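Local coordinates for protein aminotransferase (Psychrobacter arcticus 273-4, PDB 3IF2) that probably transfers amino groups between amino acids and keto acids, perhaps valine and pyruvate, as a pyridoxal 5'-phosphate-dependent enzyme, at residues A[121-126]-A[209-214]; A[226-231]-A[240-245]; A[147-152]-A[399-404]. All coordinates share one frame; numbering follows the deposited sequence. Where two conformers were deposited one is given.

Contact 1. Residues A[121-126]-A[209-214]; sequences YLFNLF and AICCSR
Phe-123, near the end of helix 115-125, presents the edge of its ring to Cys-211 on strand 207-213. From CB, the first torsion (chi1 -61°) sets CG anti to the carbonyl carbon and brings the far end of the ring to the strand. CE1 meets the thiol sulfur and also lies 3.9 Å from CB of Cys-211; CZ, at the tip, comes nearest, 3.5 Å from SG of Cys-211. The sulfur sits 4.7 Å from the centroid of the Phe-123 ring and 84° off its normal, practically in the ring plane, a Cys sulfur-aromatic contact of the edge-on kind. One turn on, CB of Phe-126 rests 3.8 Å from CB of Ala-209, while its ring leads away to meet Phe-4 of the second subunit. Ile-147 and Ile-243, from the strands flanking 207-213, close around the Phe-123 ring, and Tyr-158 adds an edge-to-face contact. Replacing Phe-123 with an alanine would probably open a gap beside Cys-211 and deprive its sulfur of this aromatic partner. No hydrogen bond joins the two segments, so helix and central sheet adhere here through apolar contact, with the polarisable sulfur set against the hydrogen-bearing rim of a ring.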
ATOM      1  N   TYR A 121       1.117  10.041  -0.558  1.00 33.22           N
ATOM      2  CA  TYR A 121       0.669  10.760   0.627  1.00 34.04           C
ATOM      3  C   TYR A 121       1.167  12.209   0.639  1.00 35.10           C
ATOM      4  O   TYR A 121       0.334  13.131   0.668  1.00 36.05           O
ATOM      5  CB  TYR A 121       1.073  10.068   1.948  1.00 33.19           C
ATOM      6  CG  TYR A 121       0.493   8.683   2.225  1.00 33.25           C
ATOM      7  CD1 TYR A 121      -0.705   8.235   1.663  1.00 33.37           C
ATOM      8  CD2 TYR A 121       1.126   7.851   3.150  1.00 33.93           C
ATOM      9  CE1 TYR A 121      -1.212   6.963   1.974  1.00 34.78           C
ATOM     10  CE2 TYR A 121       0.642   6.601   3.473  1.00 33.94           C
ATOM     11  CZ  TYR A 121      -0.522   6.144   2.888  1.00 34.62           C
ATOM     12  OH  TYR A 121      -1.019   4.920   3.234  1.00 33.62           O
ATOM     13  N   LEU A 122       2.494  12.395   0.589  1.00 34.49           N
ATOM     14  CA  LEU A 122       3.103  13.723   0.699  1.00 34.54           C
ATOM     15  C   LEU A 122       2.658  14.732  -0.385  1.00 35.46           C
ATOM     16  O   LEU A 122       2.390  15.890  -0.056  1.00 35.82           O
ATOM     17  CB  LEU A 122       4.645  13.646   0.777  1.00 34.50           C
ATOM     18  CG  LEU A 122       5.301  12.948   1.991  1.00 34.37           C
ATOM     19  CD1 LEU A 122       6.825  12.739   1.738  1.00 33.24           C
ATOM     20  CD2 LEU A 122       5.027  13.699   3.320  1.00 32.87           C
ATOM     21  N   PHE A 123       2.543  14.303  -1.644  1.00 35.24           N
ATOM     22  CA  PHE A 123       2.145  15.229  -2.706  1.00 35.29           C
ATOM     23  C   PHE A 123       0.666  15.617  -2.641  1.00 35.13           C
ATOM     24  O   PHE A 123       0.311  16.737  -3.009  1.00 35.66           O
ATOM     25  CB  PHE A 123       2.557  14.749  -4.096  1.00 35.90           C
ATOM     26  CG  PHE A 123       4.062  14.581  -4.299  1.00 36.20           C
ATOM     27  CD1 PHE A 123       5.033  15.132  -3.444  1.00 36.28           C
ATOM     28  CD2 PHE A 123       4.507  13.947  -5.447  1.00 36.26           C
ATOM     29  CE1 PHE A 123       6.398  14.957  -3.710  1.00 35.76           C
ATOM     30  CE2 PHE A 123       5.845  13.814  -5.717  1.00 35.71           C
ATOM     31  CZ  PHE A 123       6.796  14.312  -4.854  1.00 35.69           C
ATOM     32  N   ASN A 124      -0.180  14.710  -2.168  1.00 35.05           N
ATOM     33  CA  ASN A 124      -1.592  15.023  -1.895  1.00 34.54           C
ATOM     34  C   ASN A 124      -1.788  15.725  -0.547  1.00 34.74           C
ATOM     35  O   ASN A 124      -2.798  16.396  -0.346  1.00 35.16           O
ATOM     36  CB  ASN A 124      -2.458  13.765  -2.018  1.00 34.15           C
ATOM     37  CG  ASN A 124      -2.700  13.390  -3.455  1.00 33.66           C
ATOM     38  OD1 ASN A 124      -3.394  14.127  -4.186  1.00 32.84           O
ATOM     39  ND2 ASN A 124      -2.146  12.264  -3.882  1.00 32.04           N
ATOM     40  N   LEU A 125      -0.836  15.568   0.369  1.00 35.82           N
ATOM     41  CA  LEU A 125      -0.874  16.244   1.676  1.00 36.70           C
ATOM     42  C   LEU A 125      -0.529  17.723   1.529  1.00 37.15           C
ATOM     43  O   LEU A 125      -1.099  18.550   2.225  1.00 37.83           O
ATOM     44  CB  LEU A 125       0.100  15.574   2.663  1.00 37.28           C
ATOM     45  CG  LEU A 125       0.142  16.023   4.126  1.00 38.46           C
ATOM     46  CD1 LEU A 125      -1.170  15.694   4.837  1.00 38.26           C
ATOM     47  CD2 LEU A 125       1.347  15.381   4.858  1.00 38.80           C
ATOM     48  N   PHE A 126       0.401  18.045   0.624  1.00 36.87           N
ATOM     49  CA  PHE A 126       0.885  19.402   0.415  1.00 36.60           C
ATOM     50  C   PHE A 126       0.599  19.988  -0.964  1.00 36.31           C
ATOM     51  O   PHE A 126       1.102  21.041  -1.276  1.00 35.50           O
ATOM     52  CB  PHE A 126       2.392  19.418   0.671  1.00 37.14           C
ATOM     53  CG  PHE A 126       2.757  19.123   2.082  1.00 37.76           C
ATOM     54  CD1 PHE A 126       2.425  20.035   3.091  1.00 38.12           C
ATOM     55  CD2 PHE A 126       3.468  17.954   2.418  1.00 38.64           C
ATOM     56  CE1 PHE A 126       2.759  19.793   4.427  1.00 38.49           C
ATOM     57  CE2 PHE A 126       3.820  17.683   3.758  1.00 38.79           C
ATOM     58  CZ  PHE A 126       3.458  18.603   4.771  1.00 39.12           C
ATOM     59  N   ALA A 209       4.895  22.720  -1.112  1.00 36.68           N
ATOM     60  CA  ALA A 209       6.146  22.076  -0.694  1.00 36.30           C
ATOM     61  C   ALA A 209       7.158  22.113  -1.827  1.00 36.37           C
ATOM     62  O   ALA A 209       6.783  22.380  -2.965  1.00 35.69           O
ATOM     63  CB  ALA A 209       5.884  20.640  -0.295  1.00 36.16           C
ATOM     64  N   ILE A 210       8.433  21.877  -1.495  1.00 36.68           N
ATOM     65  CA  ILE A 210       9.507  21.746  -2.490  1.00 36.93           C
ATOM     66  C   ILE A 210       9.940  20.289  -2.435  1.00 37.35           C
ATOM     67  O   ILE A 210      10.022  19.723  -1.344  1.00 38.04           O
ATOM     68  CB  ILE A 210      10.723  22.654  -2.224  1.00 36.87           C
ATOM     69  CG1 ILE A 210      10.300  24.125  -2.206  1.00 37.46           C
ATOM     70  CG2 ILE A 210      11.773  22.466  -3.315  1.00 36.20           C
ATOM     71  CD1 ILE A 210      11.459  25.111  -1.971  1.00 37.80           C
ATOM     72  N   CYS A 211      10.208  19.684  -3.593  1.00 37.72           N
ATOM     73  CA  CYS A 211      10.650  18.290  -3.654  1.00 38.06           C
ATOM     74  C   CYS A 211      11.693  17.967  -4.730  1.00 37.98           C
ATOM     75  O   CYS A 211      11.647  18.520  -5.827  1.00 38.17           O
ATOM     76  CB  CYS A 211       9.450  17.371  -3.858  1.00 38.61           C
ATOM     77  SG  CYS A 211       9.896  15.612  -3.734  1.00 39.41           S
ATOM     78  N   CYS A 212      12.614  17.057  -4.395  1.00 38.05           N
ATOM     79  CA  CYS A 212      13.598  16.541  -5.347  1.00 38.67           C
ATOM     80  C   CYS A 212      14.252  15.235  -4.900  1.00 38.77           C
ATOM     81  O   CYS A 212      14.261  14.928  -3.717  1.00 38.85           O
ATOM     82  CB  CYS A 212      14.700  17.554  -5.588  1.00 39.36           C
ATOM     83  SG  CYS A 212      15.624  17.852  -4.117  1.00 40.25           S
ATOM     84  N   SER A 213      14.804  14.502  -5.871  1.00 38.78           N
ATOM     85  CA  SER A 213      15.512  13.252  -5.657  1.00 38.53           C
ATOM     86  C   SER A 213      17.011  13.524  -5.663  1.00 39.02           C
ATOM     87  O   SER A 213      17.485  14.315  -6.484  1.00 38.90           O
ATOM     88  CB  SER A 213      15.121  12.204  -6.700  1.00 39.09           C
ATOM     89  OG  SER A 213      15.186  12.696  -8.019  1.00 39.40           O
ATOM     90  N   ARG A 214      17.732  12.873  -4.736  1.00 39.04           N
ATOM     91  CA  ARG A 214      19.167  13.068  -4.544  1.00 39.17           C
ATOM     92  C   ARG A 214      19.862  11.760  -4.101  1.00 39.30           C
ATOM     93  O   ARG A 214      19.726  11.354  -2.934  1.00 39.57           O
ATOM     94  CB  ARG A 214      19.386  14.179  -3.500  1.00 39.54           C
ATOM     95  CG  ARG A 214      20.781  14.778  -3.502  1.00 39.32           C
ATOM     96  CD  ARG A 214      21.033  15.575  -2.255  1.00 39.56           C
ATOM     97  NE  ARG A 214      22.304  16.302  -2.313  1.00 39.31           N
ATOM     98  CZ  ARG A 214      23.029  16.715  -1.266  1.00 39.59           C
ATOM     99  NH1 ARG A 214      22.682  16.453   0.003  1.00 39.42           N
ATOM    100  NH2 ARG A 214      24.163  17.384  -1.492  1.00 40.09           N
TER

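Contact 2. Residues A[226-231]-A[240-245]; sequences EEMAHL and IPLIID. With PLP (pyridoxal-5'-phosphate), chain C.
Met-228, a selenomethionine, meets Leu-242 and Ile-244 inside a beta-alpha-beta crossover in which helix 225-237 links the neighbouring parallel strands 207-213 and 242-245. The helix runs back against strand 242-245, their short axes 10.7 Å apart at 147°. Along the helix, Met-228 is the first to touch: bends at chi2 and chi3 (-53° and -48°) fold its chain over so that only the terminal methyl makes the contact. That CE meets CD1 of Ile-244 tip to tip at 3.6 Å and lies 4.0 Å from CD2 of Leu-242. Met-228 also packs on Arg-214 and Leu-223. A turn later comes Leu-231, whose CB is 4.3 Å from CD2 of Leu-242; the same methyl also approaches the backbone carbonyl carbon of Leu-231, so Leu-242 CD2 touches two helix residues. Beyond the strand's apolar row, Asp-245 faces the other way into the cofactor pocket, as the aspartate opposite the pyridine nitrogen does in this family. OD2 of Asp-245 is hydrogen-bonded to Tyr-158 OH, and OD1 to the backbone N of Ala-247. N1 of the pyridoxal phosphate donates weakly to OD1 of Asp-245 and more closely to OD2 of Asp-245, at 2.6 Å.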
ATOM      1  N   GLU A 226      25.753  23.120  -1.546  1.00 40.04           N
ATOM      2  CA  GLU A 226      25.412  24.553  -1.631  0.50 39.98           C
ATOM      3  C   GLU A 226      24.006  24.748  -2.225  1.00 39.96           C
ATOM      4  O   GLU A 226      23.242  25.599  -1.756  1.00 39.36           O
ATOM      5  CB  GLU A 226      26.449  25.333  -2.445  0.50 39.80           C
ATOM      6  CG  GLU A 226      26.336  26.850  -2.288  0.50 39.64           C
ATOM      7  CD  GLU A 226      27.291  27.598  -3.183  0.50 39.26           C
ATOM      8  OE1 GLU A 226      27.889  26.970  -4.081  0.50 39.03           O
ATOM      9  OE2 GLU A 226      27.426  28.819  -2.992  0.50 38.83           O
ATOM     10  N   GLU A 227      23.663  23.947  -3.241  1.00 39.53           N
ATOM     11  CA  GLU A 227      22.316  23.999  -3.853  1.00 38.84           C
ATOM     12  C   GLU A 227      21.217  23.590  -2.845  1.00 37.83           C
ATOM     13  O   GLU A 227      20.158  24.254  -2.776  1.00 37.76           O
ATOM     14  CB  GLU A 227      22.231  23.148  -5.134  1.00 39.24           C
ATOM     15  CG  GLU A 227      22.913  23.777  -6.369  1.00 39.09           C
ATOM     16  CD  GLU A 227      22.937  22.868  -7.596  1.00 39.37           C
ATOM     17  OE1 GLU A 227      22.900  21.630  -7.459  1.00 38.73           O
ATOM     18  OE2 GLU A 227      23.024  23.402  -8.723  1.00 40.77           O
HETATM   19  N   MSE A 228      21.481  22.544  -2.053  1.00 35.65           N
HETATM   20  CA  MSE A 228      20.535  22.099  -1.006  1.00 34.72           C
HETATM   21  C   MSE A 228      20.338  23.107   0.133  1.00 35.00           C
HETATM   22  O   MSE A 228      19.211  23.256   0.638  1.00 35.44           O
HETATM   23  CB  MSE A 228      20.944  20.746  -0.417  1.00 33.04           C
HETATM   24  CG  MSE A 228      20.905  19.583  -1.406  1.00 32.67           C
HETATM   25 SE   MSE A 228      19.253  19.291  -2.409  0.75 29.50          SE
HETATM   26  CE  MSE A 228      18.045  19.402  -0.893  1.00 30.45           C
ATOM     27  N   ALA A 229      21.422  23.770   0.548  1.00 34.93           N
ATOM     28  CA  ALA A 229      21.356  24.785   1.607  1.00 35.47           C
ATOM     29  C   ALA A 229      20.447  25.941   1.189  1.00 35.65           C
ATOM     30  O   ALA A 229      19.608  26.393   1.965  1.00 36.36           O
ATOM     31  CB  ALA A 229      22.744  25.312   1.943  1.00 35.25           C
ATOM     32  N   HIS A 230      20.622  26.383  -0.052  1.00 36.06           N
ATOM     33  CA  HIS A 230      19.843  27.476  -0.641  1.00 36.71           C
ATOM     34  C   HIS A 230      18.350  27.078  -0.655  1.00 37.12           C
ATOM     35  O   HIS A 230      17.504  27.864  -0.215  1.00 37.03           O
ATOM     36  CB  HIS A 230      20.361  27.778  -2.066  1.00 36.27           C
ATOM     37  CG  HIS A 230      19.941  29.100  -2.619  1.00 35.90           C
ATOM     38  ND1 HIS A 230      20.611  29.693  -3.664  1.00 36.15           N
ATOM     39  CD2 HIS A 230      18.966  29.968  -2.254  1.00 35.94           C
ATOM     40  CE1 HIS A 230      20.035  30.848  -3.950  1.00 36.01           C
ATOM     41  NE2 HIS A 230      19.036  31.040  -3.108  1.00 35.47           N
ATOM     42  N   LEU A 231      18.043  25.857  -1.117  1.00 37.34           N
ATOM     43  CA  LEU A 231      16.647  25.365  -1.150  1.00 37.56           C
ATOM     44  C   LEU A 231      16.019  25.294   0.247  1.00 38.70           C
ATOM     45  O   LEU A 231      14.846  25.654   0.406  1.00 39.39           O
ATOM     46  CB  LEU A 231      16.521  24.022  -1.885  1.00 37.32           C
ATOM     47  CG  LEU A 231      16.763  24.038  -3.404  1.00 36.98           C
ATOM     48  CD1 LEU A 231      16.922  22.619  -3.914  1.00 36.78           C
ATOM     49  CD2 LEU A 231      15.660  24.801  -4.169  1.00 36.89           C
ATOM     50  N   ILE A 240       7.093  26.397   3.979  1.00 41.03           N
ATOM     51  CA  ILE A 240       6.811  25.144   3.278  1.00 40.55           C
ATOM     52  C   ILE A 240       7.973  24.170   3.501  1.00 39.79           C
ATOM     53  O   ILE A 240       9.125  24.607   3.624  1.00 40.19           O
ATOM     54  CB  ILE A 240       6.519  25.370   1.759  1.00 40.45           C
ATOM     55  CG1 ILE A 240       7.677  26.096   1.043  1.00 39.89           C
ATOM     56  CG2 ILE A 240       5.206  26.151   1.577  1.00 39.72           C
ATOM     57  CD1 ILE A 240       7.590  26.036  -0.471  1.00 39.37           C
ATOM     58  N   PRO A 241       7.682  22.858   3.580  1.00 38.85           N
ATOM     59  CA  PRO A 241       8.769  21.924   3.785  1.00 37.99           C
ATOM     60  C   PRO A 241       9.542  21.589   2.516  1.00 36.73           C
ATOM     61  O   PRO A 241       9.052  21.811   1.401  1.00 36.27           O
ATOM     62  CB  PRO A 241       8.047  20.686   4.310  1.00 38.20           C
ATOM     63  CG  PRO A 241       6.770  20.723   3.649  1.00 38.62           C
ATOM     64  CD  PRO A 241       6.385  22.164   3.645  1.00 38.89           C
ATOM     65  N   LEU A 242      10.738  21.044   2.734  1.00 35.61           N
ATOM     66  CA  LEU A 242      11.629  20.543   1.694  1.00 35.60           C
ATOM     67  C   LEU A 242      11.615  19.010   1.809  1.00 36.30           C
ATOM     68  O   LEU A 242      12.129  18.445   2.782  1.00 36.93           O
ATOM     69  CB  LEU A 242      13.029  21.098   1.901  1.00 35.26           C
ATOM     70  CG  LEU A 242      14.164  20.636   1.008  1.00 35.41           C
ATOM     71  CD1 LEU A 242      13.807  20.809  -0.462  1.00 35.19           C
ATOM     72  CD2 LEU A 242      15.430  21.427   1.394  1.00 35.39           C
ATOM     73  N   ILE A 243      10.989  18.356   0.832  1.00 36.07           N
ATOM     74  CA  ILE A 243      10.881  16.912   0.768  1.00 35.58           C
ATOM     75  C   ILE A 243      12.099  16.462  -0.018  1.00 36.88           C
ATOM     76  O   ILE A 243      12.368  17.022  -1.076  1.00 36.93           O
ATOM     77  CB  ILE A 243       9.592  16.454   0.038  1.00 34.94           C
ATOM     78  CG1 ILE A 243       8.335  17.121   0.646  1.00 34.18           C
ATOM     79  CG2 ILE A 243       9.460  14.942   0.107  1.00 34.40           C
ATOM     80  CD1 ILE A 243       7.071  16.790  -0.060  1.00 33.48           C
ATOM     81  N   ILE A 244      12.830  15.461   0.485  1.00 37.86           N
ATOM     82  CA  ILE A 244      14.044  14.934  -0.191  1.00 37.47           C
ATOM     83  C   ILE A 244      13.953  13.408  -0.317  1.00 37.05           C
ATOM     84  O   ILE A 244      13.902  12.700   0.689  1.00 34.91           O
ATOM     85  CB  ILE A 244      15.347  15.287   0.556  1.00 37.99           C
ATOM     86  CG1 ILE A 244      15.410  16.791   0.851  1.00 37.72           C
ATOM     87  CG2 ILE A 244      16.587  14.782  -0.255  1.00 37.17           C
ATOM     88  CD1 ILE A 244      16.676  17.192   1.572  1.00 38.00           C
ATOM     89  N   ASP A 245      13.971  12.929  -1.566  1.00 37.35           N
ATOM     90  CA  ASP A 245      13.867  11.511  -1.912  1.00 37.30           C
ATOM     91  C   ASP A 245      15.270  10.904  -1.983  1.00 38.38           C
ATOM     92  O   ASP A 245      15.994  11.180  -2.948  1.00 38.38           O
ATOM     93  CB  ASP A 245      13.108  11.429  -3.250  1.00 37.02           C
ATOM     94  CG  ASP A 245      12.974  10.025  -3.826  1.00 36.65           C
ATOM     95  OD1 ASP A 245      13.400   9.005  -3.231  1.00 36.64           O
ATOM     96  OD2 ASP A 245      12.345   9.958  -4.910  1.00 35.99           O
TER
HETATM   97  N1  PLP C 500      12.601   7.522  -5.762  1.00 49.48           N
HETATM   98  C2  PLP C 500      13.332   7.376  -6.922  1.00 50.57           C
HETATM   99  C2A PLP C 500      14.276   8.475  -7.291  1.00 50.11           C
HETATM  100  C3  PLP C 500      13.181   6.209  -7.705  1.00 51.41           C
HETATM  101  O3  PLP C 500      13.889   6.021  -8.863  1.00 50.06           O
HETATM  102  C4  PLP C 500      12.262   5.208  -7.308  1.00 52.20           C
HETATM  103  C4A PLP C 500      11.941   4.116  -8.322  1.00 53.42           C
HETATM  104  O4A PLP C 500      11.936   2.919  -8.007  1.00 54.71           O
HETATM  105  C5  PLP C 500      11.513   5.391  -6.099  1.00 50.64           C
HETATM  106  C6  PLP C 500      11.714   6.566  -5.350  1.00 49.70           C
HETATM  107  C5A PLP C 500      10.456   4.387  -5.595  1.00 48.52           C
HETATM  108  O4P PLP C 500      10.986   3.356  -4.789  1.00 45.22           O
HETATM  109  P   PLP C 500      10.023   2.412  -3.920  1.00 40.81           P
HETATM  110  O1P PLP C 500       8.530   2.638  -3.932  1.00 40.33           O
HETATM  111  O2P PLP C 500      10.539   2.661  -2.543  1.00 40.66           O
HETATM  112  O3P PLP C 500      10.291   1.042  -4.405  1.00 38.75           O

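Contact 3. Residues A[147-152]-A[399-404]; sequences ILLPLT and FFPGVD
The Phe-400 ring takes Thr-152 at its edge: OG1 of Thr-152 lies near the ring plane, 3.6 Å from CD2 of Phe-400, and CB of Thr-152 is 3.8 Å from the same carbon. Tyr-408 meets the Phe-400 ring as well, edge-to-face. The saturated ring of Pro-401 meets a methyl on its CB-CG side, where CD1 of Leu-149 stands 4.0 Å from both CB and CG of Pro-401. The side chains cross at about a right angle, and CD1 is the leucine branch that touches. Phe-168 packs on Pro-401 too.

The hydroxyl of Thr-152 sits between its backbone N and carbonyl carbon (chi1 53°), a rotation that sets it against the phenyl rim while it keeps a weak hydrogen bond with the carbonyl oxygen of Val-171. Across the contact itself there is no hydrogen bond. Phe-400 and Pro-401 are the first two residues of a type II beta turn that ends at Val-403; Gly-402 fills its third position with a positive phi (73°), which favours glycine, and the closing bond from Val-403 N to Phe-400 O is weak. Just before the turn, the Phe-399 side chain leads away to pack on Ile-156 and Pro-218, about 4 Å from the side chain of Asn-217, which binds the cofactor.

The contact sets a loop of the six-stranded sheet's connections against the end of a central-sheet strand. Residues 399-404 belong to the connection between strands 394-395 and 414-418 of the six-stranded sheet, whereas Leu-149 ends strand 142-149 of the central sheet, flanked by strands 168-170 and 207-213, with helix 193-197 lying against Leu-148 and Pro-150.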
ATOM      1  N   ILE A 147       3.581  21.287  -5.955  1.00 36.00           N
ATOM      2  CA  ILE A 147       4.836  20.776  -5.385  1.00 35.79           C
ATOM      3  C   ILE A 147       5.906  21.342  -6.329  1.00 36.09           C
ATOM      4  O   ILE A 147       5.866  21.075  -7.528  1.00 35.65           O
ATOM      5  CB  ILE A 147       4.880  19.234  -5.374  1.00 35.95           C
ATOM      6  CG1 ILE A 147       3.655  18.639  -4.634  1.00 36.76           C
ATOM      7  CG2 ILE A 147       6.171  18.737  -4.759  1.00 35.87           C
ATOM      8  CD1 ILE A 147       3.437  19.107  -3.176  1.00 36.10           C
ATOM      9  N   LEU A 148       6.823  22.158  -5.804  1.00 36.84           N
ATOM     10  CA  LEU A 148       7.880  22.781  -6.613  1.00 36.72           C
ATOM     11  C   LEU A 148       9.050  21.814  -6.799  1.00 37.09           C
ATOM     12  O   LEU A 148       9.634  21.365  -5.818  1.00 37.17           O
ATOM     13  CB  LEU A 148       8.372  24.100  -5.987  1.00 37.40           C
ATOM     14  CG  LEU A 148       9.530  24.876  -6.653  1.00 37.39           C
ATOM     15  CD1 LEU A 148       9.297  25.116  -8.130  1.00 37.69           C
ATOM     16  CD2 LEU A 148       9.750  26.196  -5.957  1.00 37.35           C
ATOM     17  N   LEU A 149       9.360  21.485  -8.058  1.00 37.43           N
ATOM     18  CA  LEU A 149      10.506  20.669  -8.423  1.00 37.05           C
ATOM     19  C   LEU A 149      11.529  21.720  -8.839  1.00 38.01           C
ATOM     20  O   LEU A 149      11.372  22.333  -9.886  1.00 39.49           O
ATOM     21  CB  LEU A 149      10.167  19.705  -9.567  1.00 36.74           C
ATOM     22  CG  LEU A 149       8.982  18.747  -9.382  1.00 36.23           C
ATOM     23  CD1 LEU A 149       8.915  17.784 -10.556  1.00 36.06           C
ATOM     24  CD2 LEU A 149       9.066  17.979  -8.077  1.00 36.10           C
ATOM     25  N   PRO A 150      12.567  21.964  -8.015  1.00 39.45           N
ATOM     26  CA  PRO A 150      13.533  23.016  -8.312  1.00 39.69           C
ATOM     27  C   PRO A 150      14.445  22.769  -9.517  1.00 39.79           C
ATOM     28  O   PRO A 150      15.119  23.701  -9.975  1.00 40.32           O
ATOM     29  CB  PRO A 150      14.336  23.110  -7.016  1.00 40.14           C
ATOM     30  CG  PRO A 150      14.357  21.769  -6.515  1.00 40.71           C
ATOM     31  CD  PRO A 150      13.040  21.140  -6.889  1.00 40.71           C
ATOM     32  N   LEU A 151      14.477  21.539 -10.013  1.00 40.02           N
ATOM     33  CA  LEU A 151      15.225  21.201 -11.211  1.00 40.10           C
ATOM     34  C   LEU A 151      14.656  19.925 -11.837  1.00 39.40           C
ATOM     35  O   LEU A 151      14.386  18.961 -11.135  1.00 38.90           O
ATOM     36  CB  LEU A 151      16.723  21.049 -10.877  1.00 40.90           C
ATOM     37  CG  LEU A 151      17.715  20.591 -11.958  1.00 40.81           C
ATOM     38  CD1 LEU A 151      19.111  21.083 -11.662  1.00 41.66           C
ATOM     39  CD2 LEU A 151      17.726  19.089 -12.096  1.00 41.34           C
ATOM     40  N   THR A 152      14.435  19.965 -13.149  1.00 39.13           N
ATOM     41  CA  THR A 152      14.011  18.817 -13.943  1.00 38.48           C
ATOM     42  C   THR A 152      15.177  18.575 -14.929  1.00 38.42           C
ATOM     43  O   THR A 152      15.966  19.490 -15.163  1.00 38.14           O
ATOM     44  CB  THR A 152      12.673  19.071 -14.653  1.00 38.24           C
ATOM     45  OG1 THR A 152      12.754  20.283 -15.409  1.00 38.52           O
ATOM     46  CG2 THR A 152      11.558  19.210 -13.640  1.00 37.58           C
ATOM     47  N   PHE A 399      10.055  12.629 -18.288  1.00 35.71           N
ATOM     48  CA  PHE A 399      10.753  12.994 -17.051  1.00 35.88           C
ATOM     49  C   PHE A 399      10.711  14.487 -16.726  1.00 36.08           C
ATOM     50  O   PHE A 399      11.573  14.983 -16.014  1.00 37.69           O
ATOM     51  CB  PHE A 399      12.214  12.481 -17.094  1.00 35.92           C
ATOM     52  CG  PHE A 399      12.341  10.990 -17.130  1.00 34.60           C
ATOM     53  CD1 PHE A 399      12.423  10.256 -15.956  1.00 34.70           C
ATOM     54  CD2 PHE A 399      12.408  10.325 -18.335  1.00 34.76           C
ATOM     55  CE1 PHE A 399      12.556   8.851 -15.976  1.00 34.96           C
ATOM     56  CE2 PHE A 399      12.546   8.938 -18.384  1.00 35.86           C
ATOM     57  CZ  PHE A 399      12.615   8.188 -17.191  1.00 35.43           C
ATOM     58  N   PHE A 400       9.686  15.189 -17.194  1.00 36.26           N
ATOM     59  CA  PHE A 400       9.508  16.613 -16.930  1.00 36.18           C
ATOM     60  C   PHE A 400       8.068  16.802 -16.443  1.00 37.39           C
ATOM     61  O   PHE A 400       7.211  17.209 -17.220  1.00 38.18           O
ATOM     62  CB  PHE A 400       9.794  17.418 -18.205  1.00 35.53           C
ATOM     63  CG  PHE A 400      11.217  17.306 -18.711  1.00 33.71           C
ATOM     64  CD1 PHE A 400      11.584  16.288 -19.589  1.00 33.50           C
ATOM     65  CD2 PHE A 400      12.177  18.229 -18.325  1.00 32.98           C
ATOM     66  CE1 PHE A 400      12.913  16.186 -20.078  1.00 33.29           C
ATOM     67  CE2 PHE A 400      13.495  18.151 -18.807  1.00 32.88           C
ATOM     68  CZ  PHE A 400      13.864  17.121 -19.682  1.00 32.80           C
ATOM     69  N   PRO A 401       7.785  16.436 -15.168  1.00 38.84           N
ATOM     70  CA  PRO A 401       6.443  16.585 -14.620  1.00 39.33           C
ATOM     71  C   PRO A 401       6.010  18.042 -14.546  1.00 39.87           C
ATOM     72  O   PRO A 401       6.781  18.892 -14.092  1.00 40.07           O
ATOM     73  CB  PRO A 401       6.568  16.005 -13.199  1.00 39.38           C
ATOM     74  CG  PRO A 401       7.697  15.155 -13.242  1.00 39.26           C
ATOM     75  CD  PRO A 401       8.658  15.761 -14.190  1.00 39.06           C
ATOM     76  N   GLY A 402       4.790  18.305 -15.007  1.00 40.66           N
ATOM     77  CA  GLY A 402       4.232  19.644 -15.021  1.00 41.10           C
ATOM     78  C   GLY A 402       4.792  20.613 -16.063  1.00 41.13           C
ATOM     79  O   GLY A 402       4.452  21.793 -16.009  1.00 42.92           O
ATOM     80  N   VAL A 403       5.634  20.144 -16.989  1.00 39.15           N
ATOM     81  CA  VAL A 403       6.201  20.975 -18.034  1.00 37.73           C
ATOM     82  C   VAL A 403       5.574  20.567 -19.364  1.00 37.26           C
ATOM     83  O   VAL A 403       5.484  19.383 -19.669  1.00 37.15           O
ATOM     84  CB  VAL A 403       7.741  20.798 -18.135  1.00 37.52           C
ATOM     85  CG1 VAL A 403       8.326  21.633 -19.283  1.00 36.94           C
ATOM     86  CG2 VAL A 403       8.411  21.164 -16.833  1.00 37.14           C
ATOM     87  N   ASP A 404       5.159  21.559 -20.152  1.00 37.33           N
ATOM     88  CA  ASP A 404       4.644  21.336 -21.503  1.00 36.59           C
ATOM     89  C   ASP A 404       5.876  21.050 -22.376  1.00 36.06           C
ATOM     90  O   ASP A 404       6.608  21.965 -22.758  1.00 36.03           O
ATOM     91  CB  ASP A 404       3.874  22.553 -21.997  1.00 36.36           C
ATOM     92  CG  ASP A 404       3.276  22.365 -23.385  1.00 37.11           C
ATOM     93  OD1 ASP A 404       3.558  21.361 -24.076  1.00 36.64           O
ATOM     94  OD2 ASP A 404       2.508  23.267 -23.798  1.00 38.44           O
TER

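All three contacts are buried and converge on the central sheet, where strands 142-149, 207-213 and 242-245 lie side by side, joined by backbone hydrogen bonds such as Cys-211 N to Leu-148 O and Ile-210 O to Ile-243 N. Contacts 1 and 2 each lay a helix against this sheet, and both are apolar across their segments, the first built on an aromatic rim and a sulfur, the second on aliphatic methyls. Contact 3 instead brings in an irregular loop at the end of a strand, combining a proline ring with a threonine hydroxyl, and its turn runs out to the surface at Gly-402. Asp-245 (contact 2) hydrogen-bonds the cofactor's pyridine nitrogen; Ser-213 (contact 1) also touches the cofactor.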